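Local coordinates for protein argonaute (PDB 1YVU) that uses short single-stranded DNA guides to bind complementary target RNA and cleaves it as a metal-dependent endonuclease, at residues 339-349 against 478-487; 658-666 against 674-682. All blocks are in the same frame, centred on the assembly; numbering follows the deposited sequence.

Contact 1 (339-349 against 478-487); sequences FLELCRPFVKK and LAKTGNIPYK
Asn483 reaches across to 339-349 and offers OD1 to two successive backbone amides, Lys348 N at 2.8 Å and Lys349 N at 2.9 Å. The bond from Lys349 N is nearly straight (176°), and its donor lies in the carbonyl plane on a lone pair, whereas the Lys348 donor is tilted out of that plane. The Asn483 CG, anti to the carbonyl carbon (chi1 -48°), carries the amide toward 339-349, and the bond from ND2 to Thr481 OG1 holds its rotation so that OD1 faces the two lysine N-H groups. Without the amide, as with an alanine here, Lys348 N and Lys349 N would probably lose their shared acceptor and the end of 339-349 be free to shift. Gly482, just before Asn483, has a positive phi that glycine adopts readily. Between the antiparallel chains Phe346 N bonds Ile484 O at 2.9 Å, and the same oxygen lies at the edge of the Phe346 ring. Lys487, extended beyond CG, crosses this ring at about a right angle, CE 3.8 Å from Phe346 CZ. Pro345 CG meets Leu478 CD1 at 3.8 Å. Phe339 CE2 comes within 3.6 Å of Tyr486 CD2, their ring planes inclined at 54°. Apolar side chains and three hydrogen bonds thus join the Mid and PIWI segments, the lysine charges being paired outside them, Lys349 with Asp418 and Lys487 with Glu527.

Contact 2 (658-666 against 674-682); sequences QILSLTLMN and KLPATVHYS
Ala677 N bonds Leu662 O at 3.0 Å, coming from above the carbonyl plane, while Met665 N of the same turn reaches this oxygen from the opposite face; two donors thus grip one carbonyl. Ala677 is small enough for the close approach, its methyl CB lying 3.7 Å from CB of Met665 (selenomethionine in this crystal). Beside it the ring of Pro676 lies alongside Ile659, pointing the same way, with CG 3.8 Å from Ile659 CG2. Leu662 CD1 meets Thr678 CG2 at 3.8 Å, the two side chains crossing at about a right angle. At the far end of 658-666 stands Asn666: its CG is anti to the carbonyl carbon (chi1 -74°), which turns ND2 toward Leu675 O at 2.8 Å in a weak, bent bond and back to Thr663 O at 3.0 Å.

These residues belong to the RNase H fold of the PIWI domain, where the last part of helix 652-661 and the turns that follow it pack against the loop leading into helix 682-690. That loop is itself wound up: Pro676 O accepts both Val679 N and His680 N, and Tyr681 takes the N-cap position of the next helix, which carries the calcium ligand Asp683. In the second shell, Thr678 OG1 is hydrogen-bonded to His569 ND1, and its side chain also touches Phe522. Pro676 and Leu675 rest on Ile598 of strand 592-599. The Leu675 side chain comes about 5 Å from that of Asp571, probably a catalytic and metal-binding residue.

In the fold
The two contacts follow one another along the chain, contact 1 closing before contact 2 opens, and their centres lie about 18 Å apart on the same side of the chain's centre. Contact 1 joins the end of helix 337-342 and the chain after it, in the Mid domain, to the end of helix 466-480 and the chain after it, in PIWI; contact 2 lies wholly within PIWI, before helix 682-690. They meet directly: Tyr486 CE1 packs 3.7 Å from Leu664 O, and Lys487 CA lies 3.9 Å from Met665 CE. Tyr667, next to contact 2, also bonds Tyr486 O. The two contacts thus form adjoining parts of the PIWI lobe, of which contact 2 lies nearer the metal-binding aspartates.

Contact 1 (339-349 against 478-487)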
loop_
_atom_site.group_PDB
_atom_site.type_symbol
_atom_site.label_atom_id
_atom_site.label_comp_id
_atom_site.label_asym_id
_atom_site.label_seq_id
_atom_site.Cartn_x
_atom_site.Cartn_y
_atom_site.Cartn_z
ATOM N N PHE A 339 -2.180 -20.396 27.335
ATOM C CA PHE A 339 -3.357 -19.534 27.436
ATOM C C PHE A 339 -4.444 -20.039 26.485
ATOM O O PHE A 339 -5.570 -20.269 26.900
ATOM C CB PHE A 339 -3.014 -18.047 27.179
ATOM C CG PHE A 339 -4.219 -17.116 27.220
ATOM C CD1 PHE A 339 -4.995 -16.988 28.385
ATOM C CD2 PHE A 339 -4.661 -16.467 26.049
ATOM C CE1 PHE A 339 -6.214 -16.236 28.371
ATOM C CE2 PHE A 339 -5.875 -15.714 26.031
ATOM C CZ PHE A 339 -6.651 -15.604 27.186
ATOM N N LEU A 340 -4.054 -20.369 25.263
ATOM C CA LEU A 340 -5.014 -20.845 24.279
ATOM C C LEU A 340 -5.521 -22.258 24.515
ATOM O O LEU A 340 -6.449 -22.695 23.839
ATOM C CB LEU A 340 -4.436 -20.722 22.874
ATOM C CG LEU A 340 -4.365 -19.321 22.262
ATOM C CD1 LEU A 340 -3.426 -19.375 21.056
ATOM C CD2 LEU A 340 -5.766 -18.778 21.893
ATOM N N GLU A 341 -4.899 -22.975 25.449
ATOM C CA GLU A 341 -5.318 -24.333 25.763
ATOM C C GLU A 341 -6.415 -24.224 26.776
ATOM O O GLU A 341 -7.509 -24.739 26.573
ATOM C CB GLU A 341 -4.163 -25.168 26.337
ATOM C CG GLU A 341 -3.310 -25.935 25.302
ATOM C CD GLU A 341 -2.070 -26.650 25.888
ATOM O OE1 GLU A 341 -2.227 -27.533 26.771
ATOM O OE2 GLU A 341 -0.938 -26.339 25.438
ATOM N N LEU A 342 -6.144 -23.392 27.775
ATOM C CA LEU A 342 -7.028 -23.153 28.908
ATOM C C LEU A 342 -8.149 -22.121 28.770
ATOM O O LEU A 342 -9.097 -22.137 29.562
ATOM C CB LEU A 342 -6.165 -22.809 30.127
ATOM C CG LEU A 342 -5.386 -23.959 30.784
ATOM C CD1 LEU A 342 -4.188 -23.432 31.593
ATOM C CD2 LEU A 342 -6.336 -24.749 31.682
ATOM N N CYS A 343 -8.045 -21.245 27.768
ATOM C CA CYS A 343 -9.024 -20.173 27.534
ATOM C C CYS A 343 -10.462 -20.552 27.130
ATOM O O CYS A 343 -10.689 -21.422 26.285
ATOM C CB CYS A 343 -8.486 -19.162 26.516
ATOM S SG CYS A 343 -8.705 -19.689 24.810
ATOM N N ARG A 344 -11.420 -19.843 27.725
ATOM C CA ARG A 344 -12.846 -20.011 27.454
ATOM C C ARG A 344 -13.227 -18.813 26.544
ATOM O O ARG A 344 -13.113 -17.665 26.965
ATOM C CB ARG A 344 -13.615 -19.981 28.785
ATOM C CG ARG A 344 -15.142 -20.046 28.761
ATOM C CD ARG A 344 -15.571 -19.742 30.183
ATOM N NE ARG A 344 -17.009 -19.630 30.429
ATOM C CZ ARG A 344 -17.549 -19.054 31.511
ATOM N NH1 ARG A 344 -16.784 -18.518 32.455
ATOM N NH2 ARG A 344 -18.864 -19.061 31.680
ATOM N N PRO A 345 -13.637 -19.069 25.284
ATOM C CA PRO A 345 -14.018 -17.999 24.334
ATOM C C PRO A 345 -15.296 -17.200 24.678
ATOM O O PRO A 345 -15.993 -17.501 25.634
ATOM C CB PRO A 345 -14.209 -18.772 23.026
ATOM C CG PRO A 345 -13.363 -19.982 23.219
ATOM C CD PRO A 345 -13.655 -20.375 24.604
ATOM N N PHE A 346 -15.574 -16.155 23.908
ATOM C CA PHE A 346 -16.782 -15.372 24.100
ATOM C C PHE A 346 -17.696 -15.893 23.021
ATOM O O PHE A 346 -17.621 -15.473 21.876
ATOM C CB PHE A 346 -16.518 -13.883 23.887
ATOM C CG PHE A 346 -15.656 -13.272 24.935
ATOM C CD1 PHE A 346 -14.264 -13.294 24.805
ATOM C CD2 PHE A 346 -16.232 -12.659 26.063
ATOM C CE1 PHE A 346 -13.454 -12.709 25.786
ATOM C CE2 PHE A 346 -15.444 -12.069 27.053
ATOM C CZ PHE A 346 -14.051 -12.091 26.922
ATOM N N VAL A 347 -18.539 -16.839 23.392
ATOM C CA VAL A 347 -19.459 -17.476 22.454
ATOM C C VAL A 347 -20.570 -16.645 21.787
ATOM O O VAL A 347 -21.398 -16.033 22.456
ATOM C CB VAL A 347 -20.052 -18.767 23.080
ATOM C CG1 VAL A 347 -18.939 -19.786 23.281
ATOM C CG2 VAL A 347 -20.744 -18.461 24.427
ATOM N N LYS A 348 -20.545 -16.607 20.458
ATOM C CA LYS A 348 -21.550 -15.895 19.683
ATOM C C LYS A 348 -22.497 -16.913 19.053
ATOM O O LYS A 348 -23.675 -16.617 18.827
ATOM C CB LYS A 348 -20.908 -15.019 18.608
ATOM C CG LYS A 348 -21.897 -14.081 17.891
ATOM C CD LYS A 348 -21.204 -13.080 16.972
ATOM C CE LYS A 348 -20.462 -12.010 17.755
ATOM N NZ LYS A 348 -19.847 -11.009 16.854
ATOM N N LYS A 349 -21.973 -18.104 18.756
ATOM C CA LYS A 349 -22.769 -19.184 18.179
ATOM C C LYS A 349 -22.287 -20.522 18.750
ATOM O O LYS A 349 -21.248 -21.049 18.341
ATOM C CB LYS A 349 -22.716 -19.155 16.642
ATOM C CG LYS A 349 -23.957 -19.783 16.015
ATOM C CD LYS A 349 -23.968 -19.732 14.510
ATOM C CE LYS A 349 -25.168 -20.500 13.985
ATOM N NZ LYS A 349 -25.307 -20.395 12.495
ATOM N N LEU A 478 -12.045 -19.699 15.947
ATOM C CA LEU A 478 -12.821 -19.021 16.969
ATOM C C LEU A 478 -13.104 -17.567 16.585
ATOM O O LEU A 478 -14.255 -17.111 16.623
ATOM C CB LEU A 478 -12.086 -19.081 18.293
ATOM C CG LEU A 478 -12.050 -20.456 18.945
ATOM C CD1 LEU A 478 -11.133 -20.388 20.132
ATOM C CD2 LEU A 478 -13.445 -20.907 19.340
ATOM N N ALA A 479 -12.069 -16.899 16.093
ATOM C CA ALA A 479 -12.151 -15.514 15.669
ATOM C C ALA A 479 -13.105 -15.342 14.491
ATOM O O ALA A 479 -13.982 -14.464 14.521
ATOM C CB ALA A 479 -10.766 -15.032 15.293
ATOM N N LYS A 480 -12.949 -16.209 13.486
ATOM C CA LYS A 480 -13.777 -16.205 12.253
ATOM C C LYS A 480 -15.276 -16.445 12.475
ATOM O O LYS A 480 -16.067 -16.180 11.586
ATOM C CB LYS A 480 -13.347 -17.310 11.282
ATOM C CG LYS A 480 -12.077 -17.138 10.547
ATOM C CD LYS A 480 -11.577 -18.534 10.270
ATOM C CE LYS A 480 -10.397 -18.530 9.340
ATOM N NZ LYS A 480 -9.132 -17.998 9.846
ATOM N N THR A 481 -15.650 -17.015 13.620
ATOM C CA THR A 481 -17.049 -17.352 13.897
ATOM C C THR A 481 -17.674 -16.523 14.999
ATOM O O THR A 481 -18.778 -16.833 15.473
ATOM C CB THR A 481 -17.154 -18.841 14.240
ATOM O OG1 THR A 481 -16.317 -19.130 15.373
ATOM C CG2 THR A 481 -16.719 -19.687 13.043
ATOM N N GLY A 482 -16.940 -15.481 15.397
ATOM C CA GLY A 482 -17.363 -14.565 16.448
ATOM C C GLY A 482 -17.124 -15.070 17.862
ATOM O O GLY A 482 -17.295 -14.327 18.827
ATOM N N ASN A 483 -16.704 -16.329 17.976
ATOM C CA ASN A 483 -16.425 -16.968 19.254
ATOM C C ASN A 483 -14.961 -16.688 19.596
ATOM O O ASN A 483 -14.158 -17.595 19.800
ATOM C CB ASN A 483 -16.727 -18.465 19.148
ATOM C CG ASN A 483 -18.098 -18.753 18.501
ATOM O OD1 ASN A 483 -19.131 -18.607 19.134
ATOM N ND2 ASN A 483 -18.094 -19.144 17.242
ATOM N N ILE A 484 -14.644 -15.392 19.659
ATOM C CA ILE A 484 -13.308 -14.873 19.932
ATOM C C ILE A 484 -12.638 -15.453 21.195
ATOM O O ILE A 484 -13.235 -15.481 22.278
ATOM C CB ILE A 484 -13.288 -13.308 19.915
ATOM C CG1 ILE A 484 -14.226 -12.716 20.971
ATOM C CG2 ILE A 484 -13.647 -12.794 18.506
ATOM C CD1 ILE A 484 -13.811 -11.332 21.440
ATOM N N PRO A 485 -11.392 -15.945 21.062
ATOM C CA PRO A 485 -10.659 -16.531 22.194
ATOM C C PRO A 485 -10.373 -15.626 23.379
ATOM O O PRO A 485 -10.392 -16.055 24.546
ATOM C CB PRO A 485 -9.363 -17.018 21.542
ATOM C CG PRO A 485 -9.214 -16.121 20.348
ATOM C CD PRO A 485 -10.585 -16.003 19.830
ATOM N N TYR A 486 -10.142 -14.368 23.056
ATOM C CA TYR A 486 -9.809 -13.368 24.036
ATOM C C TYR A 486 -10.091 -11.987 23.481
ATOM O O TYR A 486 -10.370 -11.838 22.278
ATOM C CB TYR A 486 -8.311 -13.490 24.401
ATOM C CG TYR A 486 -7.355 -13.511 23.212
ATOM C CD1 TYR A 486 -6.950 -12.325 22.582
ATOM C CD2 TYR A 486 -6.899 -14.708 22.677
ATOM C CE1 TYR A 486 -6.121 -12.329 21.451
ATOM C CE2 TYR A 486 -6.063 -14.733 21.524
ATOM C CZ TYR A 486 -5.689 -13.540 20.919
ATOM O OH TYR A 486 -4.936 -13.534 19.767
ATOM N N LYS A 487 -9.956 -10.985 24.346
ATOM C CA LYS A 487 -10.111 -9.573 23.983
ATOM C C LYS A 487 -9.194 -8.843 24.923
ATOM O O LYS A 487 -8.866 -9.365 25.985
ATOM C CB LYS A 487 -11.553 -9.051 24.109
ATOM C CG LYS A 487 -12.133 -8.957 25.517
ATOM C CD LYS A 487 -13.571 -8.481 25.487
ATOM C CE LYS A 487 -14.101 -8.300 26.891
ATOM N NZ LYS A 487 -15.410 -7.607 26.861
#

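Contact 2 (658-666 against 674-682)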
loop_
_atom_site.group_PDB
_atom_site.type_symbol
_atom_site.label_atom_id
_atom_site.label_comp_id
_atom_site.label_asym_id
_atom_site.label_seq_id
_atom_site.Cartn_x
_atom_site.Cartn_y
_atom_site.Cartn_z
ATOM N N GLN A 658 -2.404 2.366 20.690
ATOM C CA GLN A 658 -3.709 1.750 20.422
ATOM C C GLN A 658 -3.680 0.956 19.111
ATOM O O GLN A 658 -4.411 0.007 18.940
ATOM C CB GLN A 658 -4.769 2.830 20.295
ATOM C CG GLN A 658 -4.791 3.810 21.436
ATOM C CD GLN A 658 -5.760 4.953 21.243
ATOM O OE1 GLN A 658 -5.971 5.454 20.129
ATOM N NE2 GLN A 658 -6.366 5.373 22.345
ATOM N N ILE A 659 -2.835 1.386 18.175
ATOM C CA ILE A 659 -2.674 0.734 16.883
ATOM C C ILE A 659 -1.984 -0.579 17.133
ATOM O O ILE A 659 -2.442 -1.621 16.664
ATOM C CB ILE A 659 -1.852 1.645 15.968
ATOM C CG1 ILE A 659 -2.811 2.452 15.134
ATOM C CG2 ILE A 659 -0.766 0.882 15.123
ATOM C CD1 ILE A 659 -2.179 3.608 14.545
ATOM N N LEU A 660 -0.915 -0.496 17.932
ATOM C CA LEU A 660 -0.084 -1.620 18.344
ATOM C C LEU A 660 -0.876 -2.640 19.121
ATOM O O LEU A 660 -0.695 -3.835 18.917
ATOM C CB LEU A 660 1.042 -1.133 19.212
ATOM C CG LEU A 660 2.235 -0.560 18.502
ATOM C CD1 LEU A 660 3.184 0.032 19.500
ATOM C CD2 LEU A 660 2.898 -1.685 17.761
ATOM N N SER A 661 -1.799 -2.171 19.964
ATOM C CA SER A 661 -2.631 -3.082 20.745
ATOM C C SER A 661 -3.641 -3.791 19.862
ATOM O O SER A 661 -3.834 -4.981 20.011
ATOM C CB SER A 661 -3.326 -2.349 21.883
ATOM O OG SER A 661 -2.371 -1.913 22.844
ATOM N N LEU A 662 -4.162 -3.084 18.864
ATOM C CA LEU A 662 -5.159 -3.615 17.934
ATOM C C LEU A 662 -4.618 -4.596 16.933
ATOM O O LEU A 662 -5.401 -5.193 16.217
ATOM C CB LEU A 662 -5.867 -2.482 17.173
ATOM C CG LEU A 662 -6.878 -1.609 17.928
ATOM C CD1 LEU A 662 -7.288 -0.424 17.097
ATOM C CD2 LEU A 662 -8.093 -2.384 18.372
ATOM N N THR A 663 -3.294 -4.763 16.862
ATOM C CA THR A 663 -2.712 -5.733 15.917
ATOM C C THR A 663 -3.058 -7.109 16.438
ATOM O O THR A 663 -3.234 -8.049 15.693
ATOM C CB THR A 663 -1.209 -5.671 15.897
ATOM O OG1 THR A 663 -0.729 -5.724 17.249
ATOM C CG2 THR A 663 -0.730 -4.425 15.208
ATOM N N LEU A 664 -3.185 -7.167 17.758
ATOM C CA LEU A 664 -3.512 -8.374 18.510
ATOM C C LEU A 664 -4.969 -8.785 18.379
ATOM O O LEU A 664 -5.368 -9.849 18.851
ATOM C CB LEU A 664 -3.167 -8.184 19.992
ATOM C CG LEU A 664 -1.853 -7.515 20.392
ATOM C CD1 LEU A 664 -1.702 -7.693 21.870
ATOM C CD2 LEU A 664 -0.644 -8.061 19.641
HETATM N N MSE A 665 -5.762 -7.933 17.748
HETATM C CA MSE A 665 -7.155 -8.249 17.523
HETATM C C MSE A 665 -7.326 -8.963 16.214
HETATM O O MSE A 665 -8.437 -9.145 15.737
HETATM C CB MSE A 665 -8.038 -7.006 17.614
HETATM C CG MSE A 665 -8.200 -6.513 19.027
HETATM SE SE MSE A 665 -8.324 -7.982 20.290
HETATM C CE MSE A 665 -10.183 -8.096 20.385
ATOM N N ASN A 666 -6.203 -9.391 15.648
ATOM C CA ASN A 666 -6.177 -10.131 14.392
ATOM C C ASN A 666 -6.028 -11.624 14.637
ATOM O O ASN A 666 -5.967 -12.411 13.700
ATOM C CB ASN A 666 -5.063 -9.605 13.518
ATOM C CG ASN A 666 -5.397 -8.285 12.934
ATOM O OD1 ASN A 666 -6.449 -8.142 12.309
ATOM N ND2 ASN A 666 -4.528 -7.289 13.138
ATOM N N LYS A 674 1.020 -7.092 10.344
ATOM C CA LYS A 674 1.539 -5.741 10.255
ATOM C C LYS A 674 0.526 -4.674 10.577
ATOM O O LYS A 674 0.866 -3.666 11.192
ATOM C CB LYS A 674 2.024 -5.556 8.823
ATOM C CG LYS A 674 2.560 -4.208 8.401
ATOM C CD LYS A 674 3.062 -4.387 6.996
ATOM C CE LYS A 674 3.138 -3.093 6.260
ATOM N NZ LYS A 674 3.261 -3.309 4.763
ATOM N N LEU A 675 -0.718 -4.912 10.182
ATOM C CA LEU A 675 -1.771 -3.923 10.348
ATOM C C LEU A 675 -2.754 -4.066 11.526
ATOM O O LEU A 675 -3.038 -5.190 11.969
ATOM C CB LEU A 675 -2.539 -3.800 9.019
ATOM C CG LEU A 675 -1.855 -3.197 7.778
ATOM C CD1 LEU A 675 -2.858 -3.058 6.642
ATOM C CD2 LEU A 675 -1.272 -1.822 8.099
ATOM N N PRO A 676 -3.245 -2.921 12.094
ATOM C CA PRO A 676 -4.203 -2.936 13.209
ATOM C C PRO A 676 -5.454 -3.581 12.665
ATOM O O PRO A 676 -5.750 -3.415 11.480
ATOM C CB PRO A 676 -4.508 -1.463 13.419
ATOM C CG PRO A 676 -3.332 -0.811 12.953
ATOM C CD PRO A 676 -2.860 -1.529 11.792
ATOM N N ALA A 677 -6.205 -4.270 13.517
ATOM C CA ALA A 677 -7.435 -4.932 13.080
ATOM C C ALA A 677 -8.423 -4.034 12.346
ATOM O O ALA A 677 -9.134 -4.498 11.443
ATOM C CB ALA A 677 -8.117 -5.630 14.234
ATOM N N THR A 678 -8.361 -2.740 12.659
ATOM C CA THR A 678 -9.222 -1.719 12.036
ATOM C C THR A 678 -9.008 -1.534 10.518
ATOM O O THR A 678 -9.933 -1.121 9.786
ATOM C CB THR A 678 -9.097 -0.363 12.767
ATOM O OG1 THR A 678 -7.714 -0.011 12.915
ATOM C CG2 THR A 678 -9.704 -0.458 14.124
ATOM N N VAL A 679 -7.780 -1.825 10.059
ATOM C CA VAL A 679 -7.453 -1.720 8.637
ATOM C C VAL A 679 -6.896 -2.979 8.012
ATOM O O VAL A 679 -6.799 -3.059 6.798
ATOM C CB VAL A 679 -6.544 -0.514 8.282
ATOM C CG1 VAL A 679 -7.325 0.770 8.431
ATOM C CG2 VAL A 679 -5.282 -0.525 9.110
ATOM N N HIS A 680 -6.589 -3.988 8.818
ATOM C CA HIS A 680 -6.064 -5.234 8.280
ATOM C C HIS A 680 -7.102 -5.858 7.394
ATOM O O HIS A 680 -8.264 -6.011 7.782
ATOM C CB HIS A 680 -5.690 -6.203 9.370
ATOM C CG HIS A 680 -5.260 -7.535 8.842
ATOM N ND1 HIS A 680 -6.012 -8.677 9.043
ATOM C CD2 HIS A 680 -4.172 -7.912 8.149
ATOM C CE1 HIS A 680 -5.386 -9.704 8.500
ATOM N NE2 HIS A 680 -4.268 -9.273 7.952
ATOM N N TYR A 681 -6.655 -6.137 6.174
ATOM C CA TYR A 681 -7.453 -6.715 5.090
ATOM C C TYR A 681 -8.468 -5.760 4.443
ATOM O O TYR A 681 -9.123 -6.136 3.464
ATOM C CB TYR A 681 -8.155 -8.003 5.541
ATOM C CG TYR A 681 -7.654 -9.225 4.843
ATOM C CD1 TYR A 681 -6.269 -9.530 4.805
ATOM C CD2 TYR A 681 -8.549 -10.069 4.174
ATOM C CE1 TYR A 681 -5.790 -10.647 4.106
ATOM C CE2 TYR A 681 -8.093 -11.194 3.473
ATOM C CZ TYR A 681 -6.708 -11.484 3.433
ATOM O OH TYR A 681 -6.259 -12.586 2.708
ATOM N N SER A 682 -8.591 -4.533 4.966
ATOM C CA SER A 682 -9.547 -3.566 4.422
ATOM C C SER A 682 -9.348 -3.200 2.953
ATOM O O SER A 682 -10.339 -3.139 2.206
ATOM C CB SER A 682 -9.656 -2.312 5.286
ATOM O OG SER A 682 -10.394 -2.608 6.450
#